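Local coordinates for amidohydrolase (Pseudomonas aeruginosa, PDB 2I5G), which probably acts as a metal-dependent dipeptidase of the membrane dipeptidase family, peptidase family M19, built on a TIM-barrel fold, at residues 21-26 against 64-69; 27-32 against 84-89; 14-19 against 36-41. The protein carries 2 engineered substitutions. One frame throughout, in Å; residues are numbered along the deposited sequence.

Contact 1. Residues 21-26 against 64-69; sequences WNRELF and NSDLVI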
loop_
_atom_site.group_PDB
_atom_site.type_symbol
_atom_site.label_atom_id
_atom_site.label_comp_id
_atom_site.label_asym_id
_atom_site.label_seq_id
_atom_site.Cartn_x
_atom_site.Cartn_y
_atom_site.Cartn_z
ATOM N N TRP A 21 -20.702 -15.820 -11.333
ATOM C CA TRP A 21 -20.676 -16.238 -12.731
ATOM C C TRP A 21 -21.091 -17.678 -13.007
ATOM O O TRP A 21 -20.624 -18.613 -12.362
ATOM C CB TRP A 21 -19.290 -15.987 -13.331
ATOM C CG TRP A 21 -19.099 -14.600 -13.883
ATOM C CD1 TRP A 21 -19.572 -13.429 -13.355
ATOM C CD2 TRP A 21 -18.322 -14.235 -15.027
ATOM N NE1 TRP A 21 -19.133 -12.359 -14.100
ATOM C CE2 TRP A 21 -18.363 -12.827 -15.131
ATOM C CE3 TRP A 21 -17.587 -14.962 -15.976
ATOM C CZ2 TRP A 21 -17.697 -12.132 -16.143
ATOM C CZ3 TRP A 21 -16.925 -14.269 -16.982
ATOM C CH2 TRP A 21 -16.985 -12.869 -17.056
ATOM N N ASN A 22 -21.992 -17.831 -13.971
ATOM C CA ASN A 22 -22.491 -19.130 -14.406
ATOM C C ASN A 22 -23.327 -18.888 -15.650
ATOM O O ASN A 22 -23.565 -17.739 -16.016
ATOM C CB ASN A 22 -23.314 -19.818 -13.309
ATOM C CG ASN A 22 -24.449 -18.966 -12.800
ATOM O OD1 ASN A 22 -25.349 -18.594 -13.550
ATOM N ND2 ASN A 22 -24.419 -18.656 -11.511
ATOM N N ARG A 23 -23.761 -19.955 -16.311
ATOM C CA ARG A 23 -24.543 -19.798 -17.529
ATOM C C ARG A 23 -25.873 -19.092 -17.305
ATOM O O ARG A 23 -26.393 -18.428 -18.204
ATOM C CB ARG A 23 -24.808 -21.152 -18.183
ATOM C CG ARG A 23 -25.448 -21.017 -19.555
ATOM C CD ARG A 23 -25.608 -22.348 -20.249
ATOM N NE ARG A 23 -26.145 -22.170 -21.593
ATOM C CZ ARG A 23 -25.441 -21.715 -22.626
ATOM N NH1 ARG A 23 -24.163 -21.397 -22.471
ATOM N NH2 ARG A 23 -26.019 -21.573 -23.813
ATOM N N GLU A 24 -26.432 -19.240 -16.111
ATOM C CA GLU A 24 -27.706 -18.612 -15.823
ATOM C C GLU A 24 -27.574 -17.098 -15.772
ATOM O O GLU A 24 -28.496 -16.377 -16.155
ATOM C CB GLU A 24 -28.282 -19.141 -14.509
ATOM C CG GLU A 24 -29.621 -18.509 -14.141
ATOM C CD GLU A 24 -30.539 -18.325 -15.350
ATOM O OE1 GLU A 24 -30.934 -19.339 -15.971
ATOM O OE2 GLU A 24 -30.860 -17.158 -15.679
ATOM N N LEU A 25 -26.429 -16.614 -15.302
ATOM C CA LEU A 25 -26.205 -15.177 -15.219
ATOM C C LEU A 25 -26.151 -14.650 -16.640
ATOM O O LEU A 25 -26.744 -13.620 -16.963
ATOM C CB LEU A 25 -24.889 -14.880 -14.492
ATOM C CG LEU A 25 -24.522 -13.414 -14.224
ATOM C CD1 LEU A 25 -23.954 -12.783 -15.477
ATOM C CD2 LEU A 25 -25.750 -12.650 -13.739
ATOM N N PHE A 26 -25.446 -15.388 -17.490
ATOM C CA PHE A 26 -25.291 -15.035 -18.893
ATOM C C PHE A 26 -26.631 -14.936 -19.607
ATOM O O PHE A 26 -26.866 -14.010 -20.374
ATOM C CB PHE A 26 -24.404 -16.072 -19.577
ATOM C CG PHE A 26 -22.991 -16.076 -19.078
ATOM C CD1 PHE A 26 -22.171 -17.182 -19.277
ATOM C CD2 PHE A 26 -22.469 -14.966 -18.417
ATOM C CE1 PHE A 26 -20.852 -17.183 -18.827
ATOM C CE2 PHE A 26 -21.149 -14.959 -17.963
ATOM C CZ PHE A 26 -20.341 -16.068 -18.168
ATOM N N ASN A 64 -19.298 -20.746 -22.880
ATOM C CA ASN A 64 -20.617 -20.168 -23.148
ATOM C C ASN A 64 -20.514 -19.094 -24.229
ATOM O O ASN A 64 -21.192 -18.068 -24.150
ATOM C CB ASN A 64 -21.189 -19.530 -21.881
ATOM C CG ASN A 64 -21.362 -20.524 -20.744
ATOM O OD1 ASN A 64 -22.257 -21.369 -20.771
ATOM N ND2 ASN A 64 -20.502 -20.425 -19.740
ATOM N N SER A 65 -19.674 -19.338 -25.234
ATOM C CA SER A 65 -19.448 -18.388 -26.323
ATOM C C SER A 65 -20.677 -18.072 -27.172
ATOM O O SER A 65 -20.644 -17.175 -28.021
ATOM C CB SER A 65 -18.331 -18.896 -27.234
ATOM O OG SER A 65 -18.725 -20.076 -27.913
ATOM N N ASP A 66 -21.758 -18.807 -26.950
ATOM C CA ASP A 66 -22.980 -18.581 -27.707
ATOM C C ASP A 66 -23.834 -17.510 -27.029
ATOM O O ASP A 66 -24.861 -17.092 -27.559
ATOM C CB ASP A 66 -23.757 -19.892 -27.824
ATOM C CG ASP A 66 -24.106 -20.487 -26.472
ATOM O OD1 ASP A 66 -23.236 -20.488 -25.577
ATOM O OD2 ASP A 66 -25.249 -20.965 -26.311
ATOM N N LEU A 67 -23.384 -17.067 -25.859
ATOM C CA LEU A 67 -24.081 -16.056 -25.070
ATOM C C LEU A 67 -23.256 -14.793 -24.876
ATOM O O LEU A 67 -23.787 -13.685 -24.914
ATOM C CB LEU A 67 -24.435 -16.621 -23.688
ATOM C CG LEU A 67 -25.768 -17.359 -23.512
ATOM C CD1 LEU A 67 -26.085 -18.187 -24.749
ATOM C CD2 LEU A 67 -25.707 -18.221 -22.249
ATOM N N VAL A 68 -21.953 -14.962 -24.667
ATOM C CA VAL A 68 -21.075 -13.829 -24.430
ATOM C C VAL A 68 -19.756 -13.899 -25.193
ATOM O O VAL A 68 -19.327 -14.969 -25.626
ATOM C CB VAL A 68 -20.754 -13.707 -22.922
ATOM C CG1 VAL A 68 -22.038 -13.505 -22.128
ATOM C CG2 VAL A 68 -20.033 -14.961 -22.443
ATOM N N ILE A 69 -19.122 -12.736 -25.345
ATOM C CA ILE A 69 -17.839 -12.601 -26.030
ATOM C C ILE A 69 -17.046 -11.519 -25.304
ATOM O O ILE A 69 -17.620 -10.596 -24.717
ATOM C CB ILE A 69 -18.000 -12.153 -27.499
ATOM C CG1 ILE A 69 -18.614 -10.748 -27.546
ATOM C CG2 ILE A 69 -18.843 -13.152 -28.262
ATOM C CD1 ILE A 69 -18.829 -10.208 -28.949
#

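Contact 2. Residues 27-32 against 84-89; sequences EDMRKG and GKTGIL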
loop_
_atom_site.group_PDB
_atom_site.type_symbol
_atom_site.label_atom_id
_atom_site.label_comp_id
_atom_site.label_asym_id
_atom_site.label_seq_id
_atom_site.Cartn_x
_atom_site.Cartn_y
_atom_site.Cartn_z
ATOM N N GLU A 27 -27.511 -15.891 -19.340
ATOM C CA GLU A 27 -28.825 -15.906 -19.965
ATOM C C GLU A 27 -29.714 -14.749 -19.503
ATOM O O GLU A 27 -30.545 -14.250 -20.264
ATOM C CB GLU A 27 -29.502 -17.248 -19.686
ATOM C CG GLU A 27 -28.719 -18.423 -20.237
ATOM C CD GLU A 27 -29.260 -19.759 -19.774
ATOM O OE1 GLU A 27 -28.707 -20.807 -20.181
ATOM O OE2 GLU A 27 -30.237 -19.760 -18.997
ATOM N N ASP A 28 -29.532 -14.321 -18.260
ATOM C CA ASP A 28 -30.323 -13.226 -17.710
ATOM C C ASP A 28 -29.822 -11.915 -18.318
ATOM O O ASP A 28 -30.554 -10.923 -18.389
ATOM C CB ASP A 28 -30.204 -13.210 -16.178
ATOM C CG ASP A 28 -31.409 -12.566 -15.498
ATOM O OD1 ASP A 28 -32.553 -12.853 -15.914
ATOM O OD2 ASP A 28 -31.217 -11.786 -14.539
HETATM N N MSE A 29 -28.570 -11.918 -18.762
HETATM C CA MSE A 29 -28.000 -10.739 -19.392
HETATM C C MSE A 29 -28.657 -10.639 -20.760
HETATM O O MSE A 29 -28.969 -9.549 -21.248
HETATM C CB MSE A 29 -26.486 -10.886 -19.557
HETATM C CG MSE A 29 -25.743 -11.089 -18.258
HETATM SE SE MSE A 29 -23.831 -11.018 -18.483
HETATM C CE MSE A 29 -23.384 -9.778 -17.063
ATOM N N ARG A 30 -28.869 -11.796 -21.373
ATOM C CA ARG A 30 -29.501 -11.854 -22.675
ATOM C C ARG A 30 -30.971 -11.456 -22.546
ATOM O O ARG A 30 -31.481 -10.677 -23.357
ATOM C CB ARG A 30 -29.366 -13.262 -23.253
ATOM C CG ARG A 30 -27.962 -13.604 -23.759
ATOM C CD ARG A 30 -27.663 -12.912 -25.086
ATOM N NE ARG A 30 -27.565 -11.462 -24.946
ATOM C CZ ARG A 30 -28.031 -10.588 -25.834
ATOM N NH1 ARG A 30 -28.638 -11.011 -26.938
ATOM N NH2 ARG A 30 -27.888 -9.286 -25.619
ATOM N N LYS A 31 -31.645 -11.974 -21.522
ATOM C CA LYS A 31 -33.050 -11.643 -21.302
ATOM C C LYS A 31 -33.261 -10.136 -21.152
ATOM O O LYS A 31 -34.313 -9.612 -21.510
ATOM C CB LYS A 31 -33.582 -12.346 -20.050
ATOM C CG LYS A 31 -35.005 -11.941 -19.672
ATOM C CD LYS A 31 -35.526 -12.789 -18.520
ATOM C CE LYS A 31 -36.946 -12.404 -18.102
ATOM N NZ LYS A 31 -37.023 -11.059 -17.452
ATOM N N GLY A 32 -32.263 -9.444 -20.616
ATOM C CA GLY A 32 -32.384 -8.011 -20.434
ATOM C C GLY A 32 -31.869 -7.209 -21.614
ATOM O O GLY A 32 -31.860 -5.977 -21.573
ATOM N N GLY A 84 -26.232 -10.622 -31.409
ATOM C CA GLY A 84 -27.166 -11.091 -30.401
ATOM C C GLY A 84 -26.469 -11.720 -29.209
ATOM O O GLY A 84 -26.861 -12.789 -28.741
ATOM N N LYS A 85 -25.426 -11.057 -28.719
ATOM C CA LYS A 85 -24.682 -11.557 -27.574
ATOM C C LYS A 85 -24.356 -10.431 -26.619
ATOM O O LYS A 85 -24.620 -9.263 -26.905
ATOM C CB LYS A 85 -23.388 -12.242 -28.028
ATOM C CG LYS A 85 -23.614 -13.575 -28.722
ATOM C CD LYS A 85 -22.319 -14.173 -29.238
ATOM C CE LYS A 85 -22.607 -15.371 -30.116
ATOM N NZ LYS A 85 -21.361 -15.933 -30.693
ATOM N N THR A 86 -23.780 -10.795 -25.479
ATOM C CA THR A 86 -23.408 -9.825 -24.463
ATOM C C THR A 86 -21.904 -9.711 -24.351
ATOM O O THR A 86 -21.210 -10.688 -24.069
ATOM C CB THR A 86 -23.976 -10.212 -23.087
ATOM O OG1 THR A 86 -25.369 -9.889 -23.043
ATOM C CG2 THR A 86 -23.249 -9.471 -21.979
ATOM N N GLY A 87 -21.404 -8.505 -24.565
ATOM C CA GLY A 87 -19.978 -8.289 -24.483
ATOM C C GLY A 87 -19.565 -8.173 -23.039
ATOM O O GLY A 87 -20.293 -7.595 -22.230
ATOM N N ILE A 88 -18.404 -8.727 -22.710
ATOM C CA ILE A 88 -17.900 -8.676 -21.347
ATOM C C ILE A 88 -16.557 -7.972 -21.275
ATOM O O ILE A 88 -15.573 -8.412 -21.865
ATOM C CB ILE A 88 -17.804 -10.095 -20.748
ATOM C CG1 ILE A 88 -19.221 -10.621 -20.506
ATOM C CG2 ILE A 88 -17.011 -10.084 -19.443
ATOM C CD1 ILE A 88 -19.267 -12.006 -19.930
ATOM N N LEU A 89 -16.546 -6.858 -20.552
ATOM C CA LEU A 89 -15.355 -6.040 -20.378
ATOM C C LEU A 89 -14.795 -6.216 -18.964
ATOM O O LEU A 89 -15.433 -5.840 -17.977
ATOM C CB LEU A 89 -15.713 -4.571 -20.646
ATOM C CG LEU A 89 -14.805 -3.451 -20.121
ATOM C CD1 LEU A 89 -13.380 -3.710 -20.557
ATOM C CD2 LEU A 89 -15.297 -2.088 -20.627
#

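Contact 3. Residues 14-19 against 36-41; sequences DGLIIA and AANCTV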
loop_
_atom_site.group_PDB
_atom_site.type_symbol
_atom_site.label_atom_id
_atom_site.label_comp_id
_atom_site.label_asym_id
_atom_site.label_seq_id
_atom_site.Cartn_x
_atom_site.Cartn_y
_atom_site.Cartn_z
ATOM N N ASP A 14 -23.675 -1.608 -18.924
ATOM C CA ASP A 14 -23.725 -1.457 -17.477
ATOM C C ASP A 14 -22.329 -1.234 -16.938
ATOM O O ASP A 14 -21.446 -2.066 -17.118
ATOM C CB ASP A 14 -24.345 -2.692 -16.826
ATOM C CG ASP A 14 -24.565 -2.516 -15.335
ATOM O OD1 ASP A 14 -25.281 -3.353 -14.742
ATOM O OD2 ASP A 14 -24.021 -1.545 -14.756
ATOM N N GLY A 15 -22.147 -0.102 -16.270
ATOM C CA GLY A 15 -20.853 0.256 -15.719
ATOM C C GLY A 15 -20.271 -0.654 -14.650
ATOM O O GLY A 15 -19.065 -0.615 -14.411
ATOM N N LEU A 16 -21.103 -1.456 -13.993
ATOM C CA LEU A 16 -20.584 -2.345 -12.969
ATOM C C LEU A 16 -21.471 -3.515 -12.581
ATOM O O LEU A 16 -22.642 -3.347 -12.228
ATOM C CB LEU A 16 -20.253 -1.575 -11.699
ATOM C CG LEU A 16 -19.316 -2.427 -10.840
ATOM C CD1 LEU A 16 -17.880 -2.030 -11.156
ATOM C CD2 LEU A 16 -19.601 -2.233 -9.372
ATOM N N ILE A 17 -20.878 -4.703 -12.621
ATOM C CA ILE A 17 -21.566 -5.927 -12.263
ATOM C C ILE A 17 -20.593 -6.890 -11.576
ATOM O O ILE A 17 -19.511 -7.155 -12.093
ATOM C CB ILE A 17 -22.178 -6.594 -13.518
ATOM C CG1 ILE A 17 -23.373 -5.773 -14.000
ATOM C CG2 ILE A 17 -22.620 -8.018 -13.208
ATOM C CD1 ILE A 17 -24.090 -6.364 -15.210
ATOM N N ILE A 18 -20.975 -7.365 -10.388
ATOM C CA ILE A 18 -20.199 -8.329 -9.600
ATOM C C ILE A 18 -21.173 -9.425 -9.209
ATOM O O ILE A 18 -21.552 -9.553 -8.044
ATOM C CB ILE A 18 -19.629 -7.750 -8.280
ATOM C CG1 ILE A 18 -20.583 -6.710 -7.691
ATOM C CG2 ILE A 18 -18.257 -7.207 -8.501
ATOM C CD1 ILE A 18 -20.634 -5.400 -8.451
ATOM N N ALA A 19 -21.597 -10.202 -10.198
ATOM C CA ALA A 19 -22.533 -11.291 -9.976
ATOM C C ALA A 19 -21.781 -12.609 -9.956
ATOM O O ALA A 19 -20.663 -12.694 -10.456
ATOM C CB ALA A 19 -23.569 -11.308 -11.083
ATOM N N ALA A 36 -23.282 -4.847 -23.355
ATOM C CA ALA A 36 -21.971 -5.035 -22.752
ATOM C C ALA A 36 -21.973 -4.641 -21.281
ATOM O O ALA A 36 -22.852 -3.911 -20.825
ATOM C CB ALA A 36 -20.930 -4.232 -23.512
ATOM N N ALA A 37 -20.985 -5.134 -20.537
ATOM C CA ALA A 37 -20.895 -4.822 -19.121
ATOM C C ALA A 37 -19.486 -4.896 -18.532
ATOM O O ALA A 37 -18.687 -5.760 -18.896
ATOM C CB ALA A 37 -21.821 -5.738 -18.344
ATOM N N ASN A 38 -19.195 -3.969 -17.620
ATOM C CA ASN A 38 -17.914 -3.922 -16.913
ATOM C C ASN A 38 -18.010 -4.960 -15.796
ATOM O O ASN A 38 -18.640 -4.712 -14.768
ATOM C CB ASN A 38 -17.691 -2.535 -16.286
ATOM C CG ASN A 38 -16.505 -2.501 -15.315
ATOM O OD1 ASN A 38 -15.908 -3.532 -15.006
ATOM N ND2 ASN A 38 -16.166 -1.307 -14.831
ATOM N N CYS A 39 -17.397 -6.119 -15.997
ATOM C CA CYS A 39 -17.439 -7.156 -14.982
ATOM C C CYS A 39 -16.180 -7.179 -14.132
ATOM O O CYS A 39 -15.062 -7.239 -14.643
ATOM C CB CYS A 39 -17.667 -8.524 -15.624
ATOM S SG CYS A 39 -19.281 -8.648 -16.420
ATOM N N THR A 40 -16.385 -7.125 -12.823
ATOM C CA THR A 40 -15.300 -7.134 -11.864
ATOM C C THR A 40 -14.681 -8.517 -11.697
ATOM O O THR A 40 -15.381 -9.502 -11.472
ATOM C CB THR A 40 -15.798 -6.648 -10.498
ATOM O OG1 THR A 40 -16.379 -5.348 -10.645
ATOM C CG2 THR A 40 -14.659 -6.580 -9.507
ATOM N N VAL A 41 -13.356 -8.574 -11.806
ATOM C CA VAL A 41 -12.615 -9.818 -11.652
ATOM C C VAL A 41 -11.551 -9.650 -10.553
ATOM O O VAL A 41 -10.618 -10.450 -10.443
ATOM C CB VAL A 41 -11.913 -10.220 -12.980
ATOM C CG1 VAL A 41 -12.926 -10.255 -14.122
ATOM C CG2 VAL A 41 -10.804 -9.250 -13.300
#

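Contact 1. Residues 21-26 against 64-69
Phe26 packs against Val68 and Asn64 on the inner side of this contact, while Arg23 reaches Asn64 and Asp66 farther out. On the tightly packed side the Phe26 ring receives Val68 over one face: CG2 of Val68 lies 4.3 Å from the ring centroid and 8° off the ring normal, a CH-pi contact. The Asn64 amide reaches the ring at its edge, ND2 standing 3.4 Å from CE1 of Phe26, with the amide and ring planes strongly inclined. Leu67 CD2 completes the apolar side, 3.7 Å from CB of Phe26.

Buried Asn64 joins the two halves: its ND2 bonds to Leu60 O of helix 47-63, and its OD1 accepts from NH1 of Arg23 at 2.6 Å on an in-plane lone pair. The solvent side is the pair of Arg23 and exposed Asp66. With CG anti to the backbone N (chi1 -172°) and the chain extended as far as NE, the Arg23 guanidinium meets both acceptors in its own plane. NH2 donates to the syn lone pair of Asp66 OD2 at 2.7 Å, as part of a salt bridge. Leu67 CD2 covers one guanidinium face.

Consistent with the family's TIM-barrel fold, the start of helix 23-31 thus rests on the turn between helix 47-63 and strand 68-70, with Ile88 of strand 86-92 also touching Phe26.

Contact 2. Residues 27-32 against 84-89
Arg30 and Thr86, with Met29 beside them, carry most of the interface where helix 23-31 packs over the beginning of strand 86-92, a helix-on-strand layer of the TIM-barrel fold. Arg30 and Thr86 also have the closest CA atoms of the two segments, 6.7 Å apart.

The Arg30 chain is bent at chi2 (-75°) and again at chi3 (67°), which folds its guanidinium back over the residues leading into the strand. One face of the group lies against the Lys85 peptide: the carbonyl carbon C of Lys85 stands 3.6 Å above the guanidinium plane, offset toward the rim. At the edge, near that plane, NE of Arg30 gives a weak hydrogen bond to OG1 of Thr86, 3.3 Å long. A further polar neighbour is O of Gly84, 3.1 Å from NH1 of Arg30. The stronger partner of the guanidinium is Leu34 O, which accepts from NH2 and also bonds to Thr86 OG1, so both side chains are tied to one carbonyl just before strand 36-40. Gly84 itself closes helix 74-82 in a Schellman motif, with positive phi, and the chain then runs on past the Arg30 guanidinium into strand 86-92.

Met29 is deposited as selenomethionine and lies on the buried side, crossing Thr86 at about a right angle. Its CB is 3.8 Å from OG1 of Thr86, and farther along the side chain its selenium atom SE meets the Thr86 methyl CG2 at 3.9 Å.

Contact 3. Residues 14-19 against 36-41
Leu16 and Asn38 lie side by side and point the same way across the two parallel strands of the beta-alpha-beta unit 13-17, 23-31, 36-40; just past strand 13-17, Ile18 does likewise with Thr40. CG2 of Ile18 comes against CB of Thr40, whereas CD1 of Leu16 approaches OG1 of Thr40 at 3.7 Å. The chi1 of Asn38 (169°) turns the amide away from its own N and alongside Gly15, with ND2 3.0 Å from Gly15 O. On the other face of the sheet Ile17 meets Ala37, CD1 to CB at 3.9 Å.

The backbone ladder has two bridges, Asp14 with Ala37 and Ile17 with Cys39; the register slips by one residue between them, a beta bulge. Before it Asp14 N donates to Ala36 O and Asn38 N to Asp14 O at 3.0 Å; after it Ile17 N donates to Asn38 O and Thr40 N to Ile17 O. At the bulge Asp14 OD2 takes the Leu16 N-H at 3.0 Å from above the carboxylate plane, an Asx turn.

Asp14 OD1 bonds to Thr248, Thr40 OG1 to Gln93. Four backbone bonds thus hold the pairing on both sides of the bulge, while Asp14 braces the chain's corner against Thr248.

How the contacts relate
From the N terminus, strand 13-17 leads into helix 23-31 and returns as strand 36-40, and contact 3 closes this beta-alpha-beta crossover. Contact 1 closes the longer loop from the start of the helix to the entry of strand 68-70, and contact 2 the longest, from the rest of the helix to strand 86-92. None is nested within another: in each pair the segments alternate along the chain. Contacts 1 and 2 share helix 23-31 and adjoin where Leu67 O meets Thr86 N at 2.9 Å. Strand 86-92 also pairs with strand 36-40, Leu89 O lying 2.8 Å from Cys39 N. Contacts 1 and 2 set helix 23-31 against strand starts; contact 3 joins the strands flanking it in sequence.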